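Local coordinates for protein D-alanyl transferase DltD (Enterococcus faecium TX0133A04, PDB 6PFX) that probably takes part in the D-alanylation of lipoteichoic acid during Gram-positive cell-wall biogenesis, using a fold related to the SGNH hydrolases, at residues V289-P294 with Q325-I330; K96-I101 with N285-L290; M310-A315 with D332-A337; T77-Q82 with S273-V278. All blocks are in the same frame, centred on the assembly; numbering follows the deposited sequence.

Interaction 1 of 4, residues V289-P294 with Q325-I330; sequences VLFIIP and QGFNRI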
loop_
_atom_site.group_PDB
_atom_site.type_symbol
_atom_site.label_atom_id
_atom_site.label_comp_id
_atom_site.label_asym_id
_atom_site.label_seq_id
_atom_site.Cartn_x
_atom_site.Cartn_y
_atom_site.Cartn_z
ATOM N N VAL A 289 -5.490 -7.382 -9.739
ATOM C CA VAL A 289 -5.035 -7.004 -8.409
ATOM C C VAL A 289 -5.633 -7.946 -7.377
ATOM O O VAL A 289 -6.810 -8.312 -7.463
ATOM C CB VAL A 289 -5.433 -5.548 -8.051
ATOM C CG1 VAL A 289 -4.693 -5.063 -6.798
ATOM C CG2 VAL A 289 -5.214 -4.593 -9.200
ATOM N N LEU A 290 -4.814 -8.326 -6.393
ATOM C CA LEU A 290 -5.272 -8.930 -5.146
ATOM C C LEU A 290 -5.139 -7.884 -4.041
ATOM O O LEU A 290 -4.026 -7.428 -3.740
ATOM C CB LEU A 290 -4.464 -10.182 -4.789
ATOM C CG LEU A 290 -4.696 -10.778 -3.389
ATOM C CD1 LEU A 290 -6.128 -11.301 -3.205
ATOM C CD2 LEU A 290 -3.678 -11.894 -3.070
ATOM N N PHE A 291 -6.269 -7.491 -3.459
ATOM C CA PHE A 291 -6.291 -6.593 -2.313
ATOM C C PHE A 291 -6.373 -7.421 -1.039
ATOM O O PHE A 291 -7.078 -8.431 -0.994
ATOM C CB PHE A 291 -7.487 -5.634 -2.376
ATOM C CG PHE A 291 -7.428 -4.673 -3.536
ATOM C CD1 PHE A 291 -6.727 -3.486 -3.428
ATOM C CD2 PHE A 291 -8.070 -4.960 -4.733
ATOM C CE1 PHE A 291 -6.656 -2.592 -4.494
ATOM C CE2 PHE A 291 -8.000 -4.071 -5.815
ATOM C CZ PHE A 291 -7.298 -2.885 -5.685
ATOM N N ILE A 292 -5.621 -7.005 -0.019
ATOM C CA ILE A 292 -5.586 -7.659 1.293
ATOM C C ILE A 292 -5.975 -6.625 2.341
ATOM O O ILE A 292 -5.399 -5.530 2.378
ATOM C CB ILE A 292 -4.188 -8.257 1.580
ATOM C CG1 ILE A 292 -3.826 -9.245 0.464
ATOM C CG2 ILE A 292 -4.136 -8.896 2.984
ATOM C CD1 ILE A 292 -2.385 -9.729 0.453
ATOM N N ILE A 293 -6.938 -6.982 3.197
ATOM C CA ILE A 293 -7.414 -6.118 4.273
ATOM C C ILE A 293 -7.095 -6.812 5.589
ATOM O O ILE A 293 -7.721 -7.835 5.911
ATOM C CB ILE A 293 -8.926 -5.895 4.204
ATOM C CG1 ILE A 293 -9.341 -5.410 2.819
ATOM C CG2 ILE A 293 -9.300 -4.844 5.236
ATOM C CD1 ILE A 293 -10.844 -5.239 2.615
ATOM N N PRO A 294 -6.122 -6.326 6.349
ATOM C CA PRO A 294 -5.749 -6.988 7.599
ATOM C C PRO A 294 -6.692 -6.609 8.720
ATOM O O PRO A 294 -7.332 -5.548 8.683
ATOM C CB PRO A 294 -4.354 -6.418 7.892
ATOM C CG PRO A 294 -4.462 -5.005 7.334
ATOM C CD PRO A 294 -5.214 -5.212 6.025
ATOM N N GLN A 325 -16.832 -1.537 -8.893
ATOM C CA GLN A 325 -16.067 -1.133 -10.059
ATOM C C GLN A 325 -15.351 -2.293 -10.728
ATOM O O GLN A 325 -14.643 -2.080 -11.721
ATOM C CB GLN A 325 -15.065 -0.047 -9.646
ATOM C CG GLN A 325 -15.749 1.179 -9.016
ATOM C CD GLN A 325 -14.755 2.286 -8.752
ATOM O OE1 GLN A 325 -14.552 3.178 -9.587
ATOM N NE2 GLN A 325 -14.126 2.243 -7.584
ATOM N N GLY A 326 -15.547 -3.513 -10.249
ATOM C CA GLY A 326 -15.009 -4.685 -10.904
ATOM C C GLY A 326 -13.791 -5.299 -10.255
ATOM O O GLY A 326 -13.274 -6.299 -10.778
ATOM N N PHE A 327 -13.321 -4.743 -9.140
ATOM C CA PHE A 327 -12.210 -5.314 -8.386
ATOM C C PHE A 327 -12.804 -6.321 -7.412
ATOM O O PHE A 327 -13.319 -5.946 -6.358
ATOM C CB PHE A 327 -11.465 -4.211 -7.652
ATOM C CG PHE A 327 -10.814 -3.181 -8.553
ATOM C CD1 PHE A 327 -9.536 -3.390 -9.050
ATOM C CD2 PHE A 327 -11.454 -1.997 -8.855
ATOM C CE1 PHE A 327 -8.920 -2.454 -9.832
ATOM C CE2 PHE A 327 -10.844 -1.054 -9.626
ATOM C CZ PHE A 327 -9.566 -1.286 -10.132
ATOM N N ASN A 328 -12.756 -7.606 -7.769
ATOM C CA ASN A 328 -13.460 -8.622 -6.999
ATOM C C ASN A 328 -12.520 -9.633 -6.357
ATOM O O ASN A 328 -12.992 -10.625 -5.784
ATOM C CB ASN A 328 -14.469 -9.374 -7.875
ATOM C CG ASN A 328 -15.548 -8.481 -8.424
ATOM O OD1 ASN A 328 -15.790 -8.437 -9.633
ATOM N ND2 ASN A 328 -16.217 -7.774 -7.544
ATOM N N ARG A 329 -11.214 -9.397 -6.419
ATOM C CA ARG A 329 -10.211 -10.313 -5.874
ATOM C C ARG A 329 -9.663 -9.673 -4.603
ATOM O O ARG A 329 -8.774 -8.815 -4.654
ATOM C CB ARG A 329 -9.107 -10.572 -6.889
ATOM C CG ARG A 329 -8.121 -11.650 -6.474
ATOM C CD ARG A 329 -6.995 -11.794 -7.481
ATOM N NE ARG A 329 -7.399 -12.258 -8.800
ATOM C CZ ARG A 329 -7.592 -11.456 -9.845
ATOM N NH1 ARG A 329 -7.467 -10.144 -9.714
ATOM N NH2 ARG A 329 -7.934 -11.968 -11.017
ATOM N N ILE A 330 -10.212 -10.092 -3.469
ATOM C CA ILE A 330 -10.015 -9.416 -2.195
ATOM C C ILE A 330 -9.859 -10.490 -1.134
ATOM O O ILE A 330 -10.719 -11.368 -1.002
ATOM C CB ILE A 330 -11.209 -8.511 -1.831
ATOM C CG1 ILE A 330 -11.480 -7.470 -2.915
ATOM C CG2 ILE A 330 -10.957 -7.814 -0.480
ATOM C CD1 ILE A 330 -12.759 -6.705 -2.724
HETATM O O HOH W 1 -9.457 -7.161 -7.301
#
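Leu290 and Phe291 meet Arg329 and Ile330 where strand 330-332 joins the parallel sheet of an SGNH-hydrolase-like fold, after the chain leaves helix 308-323 through the Schellman turn at Gly326. The side chain of Arg329 illustrates how such a junction is fastened. Its CB lies 3.3 Å from Val289 O, and its CG packs 3.8 Å from Leu290 CD1, crossing that leucine at about a right angle. CD then passes Leu290 CB. A bend at chi3 (-65°) turns the guanidinium back on the strand, where NH1 donates to Val289 O at 3.0 Å. The oxygen lies in the guanidinium plane, yet NH1 stands 57° out of the carbonyl plane. NH2 forms a salt bridge with Glu288, while NE is hydrogen-bonded to a glycerol, probably from the crystallisation liquor. Val289 O has a second donor in water 1, which itself accepts from Arg329 N. The sheet bond proper runs from Phe291 N to Arg329 O (3.1 Å). Phe291 turns its edge toward the face of Phe327 in an offset edge-to-face pair, planes at 82°, with Leu279 of helix 271-284 against both rings; the rings come closest where Phe291 CE2 lies 3.6 Å from Phe327 CD1.

Interaction 2 of 4, residues K96-I101 with N285-L290; sequences KKVVFI and NHNEVL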
loop_
_atom_site.group_PDB
_atom_site.type_symbol
_atom_site.label_atom_id
_atom_site.label_comp_id
_atom_site.label_asym_id
_atom_site.label_seq_id
_atom_site.Cartn_x
_atom_site.Cartn_y
_atom_site.Cartn_z
ATOM N N LYS A 96 0.306 -5.855 -15.575
ATOM C CA LYS A 96 0.914 -6.632 -14.507
ATOM C C LYS A 96 -0.102 -7.056 -13.447
ATOM O O LYS A 96 -1.111 -6.390 -13.190
ATOM C CB LYS A 96 2.039 -5.833 -13.846
ATOM C CG LYS A 96 3.239 -5.600 -14.765
ATOM C CD LYS A 96 4.413 -4.964 -14.040
ATOM C CE LYS A 96 5.151 -5.969 -13.166
ATOM N NZ LYS A 96 6.114 -6.886 -13.851
ATOM N N LYS A 97 0.186 -8.189 -12.824
ATOM C CA LYS A 97 -0.450 -8.514 -11.557
ATOM C C LYS A 97 0.128 -7.658 -10.435
ATOM O O LYS A 97 1.310 -7.300 -10.436
ATOM C CB LYS A 97 -0.272 -9.999 -11.252
ATOM C CG LYS A 97 -1.099 -10.895 -12.178
ATOM C CD LYS A 97 -0.941 -12.340 -11.774
ATOM C CE LYS A 97 -1.767 -13.264 -12.623
ATOM N NZ LYS A 97 -1.275 -13.224 -14.021
ATOM N N VAL A 98 -0.745 -7.336 -9.470
ATOM C CA VAL A 98 -0.457 -6.426 -8.365
ATOM C C VAL A 98 -1.014 -7.010 -7.073
ATOM O O VAL A 98 -2.115 -7.569 -7.056
ATOM C CB VAL A 98 -1.107 -5.048 -8.614
ATOM C CG1 VAL A 98 -0.831 -4.097 -7.459
ATOM C CG2 VAL A 98 -0.633 -4.465 -9.950
ATOM N N VAL A 99 -0.265 -6.864 -5.985
ATOM C CA VAL A 99 -0.755 -7.140 -4.641
ATOM C C VAL A 99 -0.760 -5.815 -3.905
ATOM O O VAL A 99 0.235 -5.084 -3.930
ATOM C CB VAL A 99 0.134 -8.160 -3.914
ATOM C CG1 VAL A 99 -0.359 -8.461 -2.492
ATOM C CG2 VAL A 99 0.174 -9.446 -4.668
ATOM N N PHE A 100 -1.878 -5.496 -3.267
ATOM C CA PHE A 100 -2.046 -4.212 -2.596
ATOM C C PHE A 100 -2.617 -4.468 -1.209
ATOM O O PHE A 100 -3.728 -4.987 -1.086
ATOM C CB PHE A 100 -2.988 -3.309 -3.408
ATOM C CG PHE A 100 -3.010 -1.860 -2.967
ATOM C CD1 PHE A 100 -3.602 -1.504 -1.782
ATOM C CD2 PHE A 100 -2.444 -0.851 -3.753
ATOM C CE1 PHE A 100 -3.635 -0.172 -1.381
ATOM C CE2 PHE A 100 -2.468 0.480 -3.347
ATOM C CZ PHE A 100 -3.063 0.812 -2.168
ATOM N N ILE A 101 -1.898 -4.046 -0.172
ATOM C CA ILE A 101 -2.353 -4.190 1.211
ATOM C C ILE A 101 -3.008 -2.878 1.633
ATOM O O ILE A 101 -2.339 -1.840 1.675
ATOM C CB ILE A 101 -1.184 -4.527 2.149
ATOM C CG1 ILE A 101 -0.258 -5.609 1.589
ATOM C CG2 ILE A 101 -1.728 -4.942 3.513
ATOM C CD1 ILE A 101 -0.885 -6.902 1.369
ATOM N N ASN A 285 -4.440 0.683 -16.512
ATOM C CA ASN A 285 -3.348 -0.211 -16.863
ATOM C C ASN A 285 -3.783 -1.651 -17.102
ATOM O O ASN A 285 -2.935 -2.494 -17.427
ATOM C CB ASN A 285 -2.348 -0.289 -15.709
ATOM C CG ASN A 285 -1.467 0.901 -15.612
ATOM O OD1 ASN A 285 -1.268 1.634 -16.580
ATOM N ND2 ASN A 285 -0.881 1.084 -14.436
ATOM N N HIS A 286 -5.057 -1.971 -16.906
ATOM C CA HIS A 286 -5.536 -3.352 -16.984
ATOM C C HIS A 286 -4.761 -4.276 -16.041
ATOM O O HIS A 286 -4.442 -5.422 -16.375
ATOM C CB HIS A 286 -5.545 -3.846 -18.435
ATOM C CG HIS A 286 -6.297 -2.936 -19.361
ATOM N ND1 HIS A 286 -7.671 -2.812 -19.329
ATOM C CD2 HIS A 286 -5.867 -2.082 -20.320
ATOM C CE1 HIS A 286 -8.055 -1.931 -20.236
ATOM N NE2 HIS A 286 -6.979 -1.473 -20.852
ATOM N N ASN A 287 -4.467 -3.779 -14.841
ATOM C CA ASN A 287 -3.835 -4.606 -13.832
ATOM C C ASN A 287 -4.867 -5.554 -13.236
ATOM O O ASN A 287 -6.002 -5.163 -12.965
ATOM C CB ASN A 287 -3.296 -3.749 -12.689
ATOM C CG ASN A 287 -2.127 -2.897 -13.093
ATOM O OD1 ASN A 287 -2.144 -1.684 -12.926
ATOM N ND2 ASN A 287 -1.107 -3.525 -13.651
ATOM N N GLU A 288 -4.467 -6.794 -13.001
ATOM C CA GLU A 288 -5.223 -7.685 -12.135
ATOM C C GLU A 288 -4.634 -7.535 -10.740
ATOM O O GLU A 288 -3.409 -7.515 -10.583
ATOM C CB GLU A 288 -5.110 -9.128 -12.604
ATOM C CG GLU A 288 -5.834 -9.395 -13.939
ATOM C CD GLU A 288 -7.360 -9.450 -13.812
ATOM O OE1 GLU A 288 -7.897 -9.491 -12.684
ATOM O OE2 GLU A 288 -8.041 -9.455 -14.861
ATOM N N VAL A 289 -5.490 -7.382 -9.739
ATOM C CA VAL A 289 -5.035 -7.004 -8.409
ATOM C C VAL A 289 -5.633 -7.946 -7.377
ATOM O O VAL A 289 -6.810 -8.312 -7.463
ATOM C CB VAL A 289 -5.433 -5.548 -8.051
ATOM C CG1 VAL A 289 -4.693 -5.063 -6.798
ATOM C CG2 VAL A 289 -5.214 -4.593 -9.200
ATOM N N LEU A 290 -4.814 -8.326 -6.393
ATOM C CA LEU A 290 -5.272 -8.930 -5.146
ATOM C C LEU A 290 -5.139 -7.884 -4.041
ATOM O O LEU A 290 -4.026 -7.428 -3.740
ATOM C CB LEU A 290 -4.464 -10.182 -4.789
ATOM C CG LEU A 290 -4.696 -10.778 -3.389
ATOM C CD1 LEU A 290 -6.128 -11.301 -3.205
ATOM C CD2 LEU A 290 -3.678 -11.894 -3.070
#
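Val98 and Val289 sit opposite each other in neighbouring parallel strands, within a contact that shows how differently the two faces of one sheet can be packed. Backbone bonds stitch the strands in register: Val98 N to Glu288 O, Leu290 N to Val98 O and Phe100 N to Leu290 O, each 2.9 Å long. On the tight face, the two valines lie side by side and point the same way, Val98 CB 4.0 Å from Val289 CG1. Val98 CG2 leans on Asn287 CG at 3.8 Å, and Leu282 of helix 271-284 closes over all three residues. Asn287 continues the ladder with a side chain: CG beside its own backbone N (chi1 -69°) lets ND2 donate to Lys96 O at 2.9 Å, where Glu288 N adds only a weak bond. ND2 also donates to Met93 O. At the Lys97-Glu288 end of the other face the packing is looser and partly exposed. Lys97 CG comes no closer than 4.4 Å to Glu288 CB, and the chains then part, Lys97 to a salt bridge with Glu367, Glu288 to Ser373. Further along, Leu290 is buried against Ile361 and Phe364 of helix 351-365. Helices thus flank both faces, part of an alpha/beta/alpha sandwich, as in SGNH hydrolases.

Interaction 3 of 4, residues M310-A315 with D332-A337; sequences MLQGFA and DFVNQA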
loop_
_atom_site.group_PDB
_atom_site.type_symbol
_atom_site.label_atom_id
_atom_site.label_comp_id
_atom_site.label_asym_id
_atom_site.label_seq_id
_atom_site.Cartn_x
_atom_site.Cartn_y
_atom_site.Cartn_z
ATOM N N MET A 310 -16.861 -1.294 13.933
ATOM C CA MET A 310 -16.448 -0.194 13.069
ATOM C C MET A 310 -15.513 -0.680 11.972
ATOM O O MET A 310 -15.654 -0.291 10.811
ATOM C CB MET A 310 -15.769 0.898 13.901
ATOM C CG MET A 310 -15.254 2.085 13.099
ATOM S SD MET A 310 -13.636 1.822 12.342
ATOM C CE MET A 310 -12.601 1.758 13.809
ATOM N N LEU A 311 -14.558 -1.546 12.313
ATOM C CA LEU A 311 -13.638 -2.057 11.299
ATOM C C LEU A 311 -14.373 -2.876 10.243
ATOM O O LEU A 311 -14.018 -2.840 9.055
ATOM C CB LEU A 311 -12.565 -2.900 11.980
ATOM C CG LEU A 311 -11.551 -2.187 12.863
ATOM C CD1 LEU A 311 -10.660 -3.166 13.640
ATOM C CD2 LEU A 311 -10.695 -1.257 12.012
ATOM N N GLN A 312 -15.391 -3.631 10.660
ATOM C CA GLN A 312 -16.224 -4.355 9.710
ATOM C C GLN A 312 -16.965 -3.401 8.783
ATOM O O GLN A 312 -17.205 -3.731 7.616
ATOM C CB GLN A 312 -17.210 -5.249 10.457
ATOM C CG GLN A 312 -16.549 -6.403 11.131
ATOM C CD GLN A 312 -17.353 -6.984 12.278
ATOM O OE1 GLN A 312 -18.554 -6.740 12.406
ATOM N NE2 GLN A 312 -16.683 -7.748 13.134
ATOM N N GLY A 313 -17.384 -2.242 9.302
ATOM C CA GLY A 313 -17.987 -1.223 8.460
ATOM C C GLY A 313 -16.998 -0.613 7.487
ATOM O O GLY A 313 -17.333 -0.373 6.322
ATOM N N PHE A 314 -15.766 -0.355 7.945
ATOM C CA PHE A 314 -14.731 0.072 7.014
ATOM C C PHE A 314 -14.594 -0.935 5.874
ATOM O O PHE A 314 -14.546 -0.567 4.689
ATOM C CB PHE A 314 -13.366 0.266 7.693
ATOM C CG PHE A 314 -12.247 0.284 6.699
ATOM C CD1 PHE A 314 -11.971 1.428 5.964
ATOM C CD2 PHE A 314 -11.518 -0.858 6.445
ATOM C CE1 PHE A 314 -10.979 1.437 5.015
ATOM C CE2 PHE A 314 -10.530 -0.854 5.485
ATOM C CZ PHE A 314 -10.278 0.294 4.754
ATOM N N ALA A 315 -14.516 -2.223 6.218
ATOM C CA ALA A 315 -14.325 -3.243 5.194
ATOM C C ALA A 315 -15.511 -3.290 4.245
ATOM O O ALA A 315 -15.333 -3.409 3.031
ATOM C CB ALA A 315 -14.125 -4.604 5.848
ATOM N N ASP A 332 -10.101 -10.517 2.509
ATOM C CA ASP A 332 -10.580 -9.720 3.634
ATOM C C ASP A 332 -10.353 -10.531 4.901
ATOM O O ASP A 332 -11.039 -11.531 5.136
ATOM C CB ASP A 332 -12.061 -9.405 3.435
ATOM C CG ASP A 332 -12.681 -8.675 4.614
ATOM O OD1 ASP A 332 -11.981 -8.376 5.603
ATOM O OD2 ASP A 332 -13.892 -8.393 4.542
ATOM N N PHE A 333 -9.368 -10.119 5.700
ATOM C CA PHE A 333 -9.010 -10.812 6.932
ATOM C C PHE A 333 -9.490 -10.084 8.195
ATOM O O PHE A 333 -9.030 -10.403 9.295
ATOM C CB PHE A 333 -7.491 -11.029 6.993
ATOM C CG PHE A 333 -6.937 -11.942 5.927
ATOM C CD1 PHE A 333 -7.526 -13.159 5.646
ATOM C CD2 PHE A 333 -5.794 -11.586 5.240
ATOM C CE1 PHE A 333 -6.989 -13.989 4.674
ATOM C CE2 PHE A 333 -5.254 -12.414 4.292
ATOM C CZ PHE A 333 -5.852 -13.608 4.008
ATOM N N VAL A 334 -10.415 -9.132 8.069
ATOM C CA VAL A 334 -10.889 -8.398 9.244
ATOM C C VAL A 334 -11.422 -9.358 10.292
ATOM O O VAL A 334 -11.284 -9.120 11.500
ATOM C CB VAL A 334 -11.943 -7.364 8.813
ATOM C CG1 VAL A 334 -12.616 -6.687 10.001
ATOM C CG2 VAL A 334 -11.276 -6.335 7.900
ATOM N N ASN A 335 -12.037 -10.453 9.856
ATOM C CA ASN A 335 -12.594 -11.418 10.796
ATOM C C ASN A 335 -11.544 -12.336 11.426
ATOM O O ASN A 335 -11.915 -13.240 12.189
ATOM C CB ASN A 335 -13.712 -12.250 10.154
ATOM C CG ASN A 335 -13.197 -13.300 9.176
ATOM O OD1 ASN A 335 -11.991 -13.440 8.939
ATOM N ND2 ASN A 335 -14.129 -14.063 8.608
ATOM N N GLN A 336 -10.254 -12.104 11.173
ATOM C CA GLN A 336 -9.175 -12.864 11.800
ATOM C C GLN A 336 -8.587 -12.135 12.999
ATOM O O GLN A 336 -7.498 -12.486 13.469
ATOM C CB GLN A 336 -8.088 -13.167 10.768
ATOM C CG GLN A 336 -8.558 -14.054 9.637
ATOM C CD GLN A 336 -8.973 -15.409 10.130
ATOM O OE1 GLN A 336 -8.196 -16.106 10.787
ATOM N NE2 GLN A 336 -10.207 -15.792 9.833
ATOM N N ALA A 337 -9.286 -11.117 13.496
ATOM C CA ALA A 337 -8.799 -10.345 14.631
ATOM C C ALA A 337 -8.461 -11.204 15.846
ATOM O O ALA A 337 -7.514 -10.900 16.576
ATOM C CB ALA A 337 -9.854 -9.307 15.018
HETATM O O HOH W 2 -13.452 -8.251 13.328
#
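Small apolar packing, with one water bridge at its margin, joins Leu311, Gln312 and Ala315 of helix 308-323 to Val334, just beyond the end of strand 330-332. No direct hydrogen bond crosses between the two segments, so the fit rests mainly on the two methyls of Val334. With CG1 anti to its backbone N (chi1 172°), Val334 spreads its branches along the helix surface. CG1 approaches Gln312 CG at 4.1 Å and Leu311 CB at 4.3 Å, while CG2 rests 3.9 Å from Ala315 CB, one helical turn further on. The short side chain of Ala315 also meets the carboxylate of Asp332, with CB 4.0 Å from OD2.

That carboxylate shapes the valine's own turn. Asp332 OD1 accepts from Val334 N at 3.0 Å, closing an Asx turn, and OD2 is paired with Lys319 in a salt bridge. A short 3-10 segment follows, in which Gln336 N bonds to Phe333 O. On the outer side, Gln312 extends beyond CG, and its NE2 donates to water 2, which in turn donates to Val334 O at 3.0 Å. Val334 is thus placed between helix 308-323 and strand 288-293, where it touches Ile293; Phe333, next to it in the chain, bonds through its backbone to that same isoleucine and packs on helix 351-365.

Interaction 4 of 4, residues T77-Q82 with S273-V278; sequences TQSLSQ and SDFQLV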
loop_
_atom_site.group_PDB
_atom_site.type_symbol
_atom_site.label_atom_id
_atom_site.label_comp_id
_atom_site.label_asym_id
_atom_site.label_seq_id
_atom_site.Cartn_x
_atom_site.Cartn_y
_atom_site.Cartn_z
ATOM N N THR A 77 3.442 5.494 3.716
ATOM C CA THR A 77 2.940 5.535 2.346
ATOM C C THR A 77 1.465 5.135 2.355
ATOM O O THR A 77 1.122 4.040 2.816
ATOM C CB THR A 77 3.723 4.631 1.393
ATOM O OG1 THR A 77 3.674 3.269 1.831
ATOM C CG2 THR A 77 5.168 5.087 1.295
ATOM N N GLN A 78 0.595 6.035 1.887
ATOM C CA GLN A 78 -0.837 5.768 1.746
ATOM C C GLN A 78 -1.227 5.902 0.274
ATOM O O GLN A 78 -0.364 5.805 -0.605
ATOM C CB GLN A 78 -1.651 6.686 2.668
ATOM C CG GLN A 78 -1.155 6.651 4.118
ATOM C CD GLN A 78 -2.094 7.252 5.188
ATOM O OE1 GLN A 78 -1.743 7.244 6.373
ATOM N NE2 GLN A 78 -3.263 7.764 4.792
ATOM N N SER A 79 -2.512 6.109 -0.026
ATOM C CA SER A 79 -2.957 5.913 -1.408
ATOM C C SER A 79 -2.386 6.963 -2.357
ATOM O O SER A 79 -2.023 6.637 -3.493
ATOM C CB SER A 79 -4.484 5.886 -1.503
ATOM O OG SER A 79 -4.996 4.735 -0.858
ATOM N N LEU A 80 -2.319 8.225 -1.926
ATOM C CA LEU A 80 -1.830 9.287 -2.801
ATOM C C LEU A 80 -0.385 9.022 -3.212
ATOM O O LEU A 80 -0.040 9.079 -4.398
ATOM C CB LEU A 80 -1.967 10.632 -2.092
ATOM C CG LEU A 80 -1.861 11.888 -2.944
ATOM C CD1 LEU A 80 -2.469 13.039 -2.170
ATOM C CD2 LEU A 80 -0.434 12.184 -3.257
ATOM N N SER A 81 0.467 8.679 -2.244
ATOM C CA SER A 81 1.860 8.408 -2.569
ATOM C C SER A 81 1.979 7.205 -3.493
ATOM O O SER A 81 2.767 7.214 -4.446
ATOM C CB SER A 81 2.659 8.154 -1.296
ATOM O OG SER A 81 2.715 9.332 -0.524
ATOM N N GLN A 82 1.210 6.154 -3.240
ATOM C CA GLN A 82 1.369 4.981 -4.099
ATOM C C GLN A 82 0.763 5.202 -5.476
ATOM O O GLN A 82 1.260 4.643 -6.461
ATOM C CB GLN A 82 0.914 3.726 -3.368
ATOM C CG GLN A 82 2.031 3.329 -2.359
ATOM C CD GLN A 82 1.655 2.263 -1.357
ATOM O OE1 GLN A 82 2.121 1.130 -1.446
ATOM N NE2 GLN A 82 0.865 2.636 -0.359
ATOM N N SER A 273 -11.084 8.718 -1.367
ATOM C CA SER A 273 -10.925 9.346 -2.674
ATOM C C SER A 273 -9.479 9.289 -3.163
ATOM O O SER A 273 -9.251 9.116 -4.368
ATOM C CB SER A 273 -11.505 10.757 -2.620
ATOM O OG SER A 273 -12.901 10.698 -2.332
ATOM N N ASP A 274 -8.488 9.399 -2.265
ATOM C CA ASP A 274 -7.110 9.118 -2.661
ATOM C C ASP A 274 -6.986 7.683 -3.170
ATOM O O ASP A 274 -6.298 7.420 -4.165
ATOM C CB ASP A 274 -6.130 9.344 -1.500
ATOM C CG ASP A 274 -6.038 10.801 -1.048
ATOM O OD1 ASP A 274 -6.621 11.704 -1.677
ATOM O OD2 ASP A 274 -5.359 11.048 -0.031
ATOM N N PHE A 275 -7.659 6.737 -2.500
ATOM C CA PHE A 275 -7.665 5.342 -2.932
ATOM C C PHE A 275 -8.301 5.202 -4.308
ATOM O O PHE A 275 -7.849 4.390 -5.126
ATOM C CB PHE A 275 -8.418 4.491 -1.881
ATOM C CG PHE A 275 -8.372 3.011 -2.159
ATOM C CD1 PHE A 275 -7.187 2.337 -2.078
ATOM C CD2 PHE A 275 -9.515 2.294 -2.472
ATOM C CE1 PHE A 275 -7.114 1.003 -2.346
ATOM C CE2 PHE A 275 -9.440 0.932 -2.740
ATOM C CZ PHE A 275 -8.238 0.294 -2.683
ATOM N N GLN A 276 -9.307 6.025 -4.604
ATOM C CA GLN A 276 -9.907 6.003 -5.931
ATOM C C GLN A 276 -8.895 6.327 -7.025
ATOM O O GLN A 276 -9.016 5.823 -8.147
ATOM C CB GLN A 276 -11.102 6.955 -6.009
ATOM C CG GLN A 276 -11.833 6.862 -7.337
ATOM C CD GLN A 276 -12.446 5.495 -7.659
ATOM O OE1 GLN A 276 -12.686 4.650 -6.789
ATOM N NE2 GLN A 276 -12.712 5.293 -8.933
ATOM N N LEU A 277 -7.906 7.177 -6.731
ATOM C CA LEU A 277 -6.847 7.430 -7.700
ATOM C C LEU A 277 -6.110 6.142 -8.038
ATOM O O LEU A 277 -5.852 5.852 -9.210
ATOM C CB LEU A 277 -5.856 8.446 -7.140
ATOM C CG LEU A 277 -6.322 9.886 -6.999
ATOM C CD1 LEU A 277 -5.290 10.722 -6.272
ATOM C CD2 LEU A 277 -6.515 10.465 -8.384
ATOM N N VAL A 278 -5.743 5.368 -7.014
ATOM C CA VAL A 278 -5.108 4.071 -7.227
ATOM C C VAL A 278 -5.961 3.188 -8.125
ATOM O O VAL A 278 -5.452 2.581 -9.068
ATOM C CB VAL A 278 -4.846 3.397 -5.868
ATOM C CG1 VAL A 278 -4.459 1.963 -6.036
ATOM C CG2 VAL A 278 -3.799 4.192 -5.064
HETATM O O HOH W 3 -3.360 9.246 0.726
#
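Ser79 and Phe275 bring their CA atoms within 5.0 Å of each other, and Leu80 with Asp274 is almost as close, so the first turn of helix 79-89 lies directly against the backbone of helix 271-284. Gln78 occupies the N-cap position. So near an approach needs a small residue at its centre, and Ser79 is that residue: its CB sits 3.4 Å from Phe275 N and 3.8 Å from Asp274 CB. OG, held beside the serine's own backbone N (chi1 -67°), lies in the plane of the Phe275 ring, at its edge, 3.5 Å from CD1. Ser79 OG is hydrogen-bonded to Glu271, a turn earlier on the facing helix. A turn further along helix 271-284, Val278 CG2 lies 3.4 Å from Ser79 O.

Leu80 crosses Asp274 obliquely, bringing its CB 4.0 Å from OD2, and between their polar atoms lies water 3, which accepts from Leu80 N and also meets Asp274 OD2 at 2.8 Å. Asp274 OD1 is taken up by Tyr142 and by a salt bridge to Arg146. Glu271 additionally receives Gln78 NE2. With no direct bond between the two segments themselves, the chemistry is consistent with close steric fit at Ser79 setting the spacing, while Glu271 and Asp274 of one helix, probably favoured by the positive N-terminal end of the other, receive its polar groups directly or through water.

Interactions 1 and 2 share Val289 and Leu290 on strand 288-293, with centres 9 Å apart; together they run across three adjacent strands of the five-stranded parallel sheet, from 97-101 to the edge strand 330-332. Interaction 4 comes from the helical layer, centre to centre about 15 Å from interaction 1 and 14 Å from interaction 2, where Phe275 meets both Phe291 and Phe100. Interaction 3 continues from interaction 1 beyond the strand ends, about 14 Å away centre to centre, and does not touch interactions 2 or 4. Along the chain, interactions 2 and 4 alternate, as do 1 and 3. Sequence-distant segments thus build one alpha/beta core, consistent with an SGNH-type scaffold.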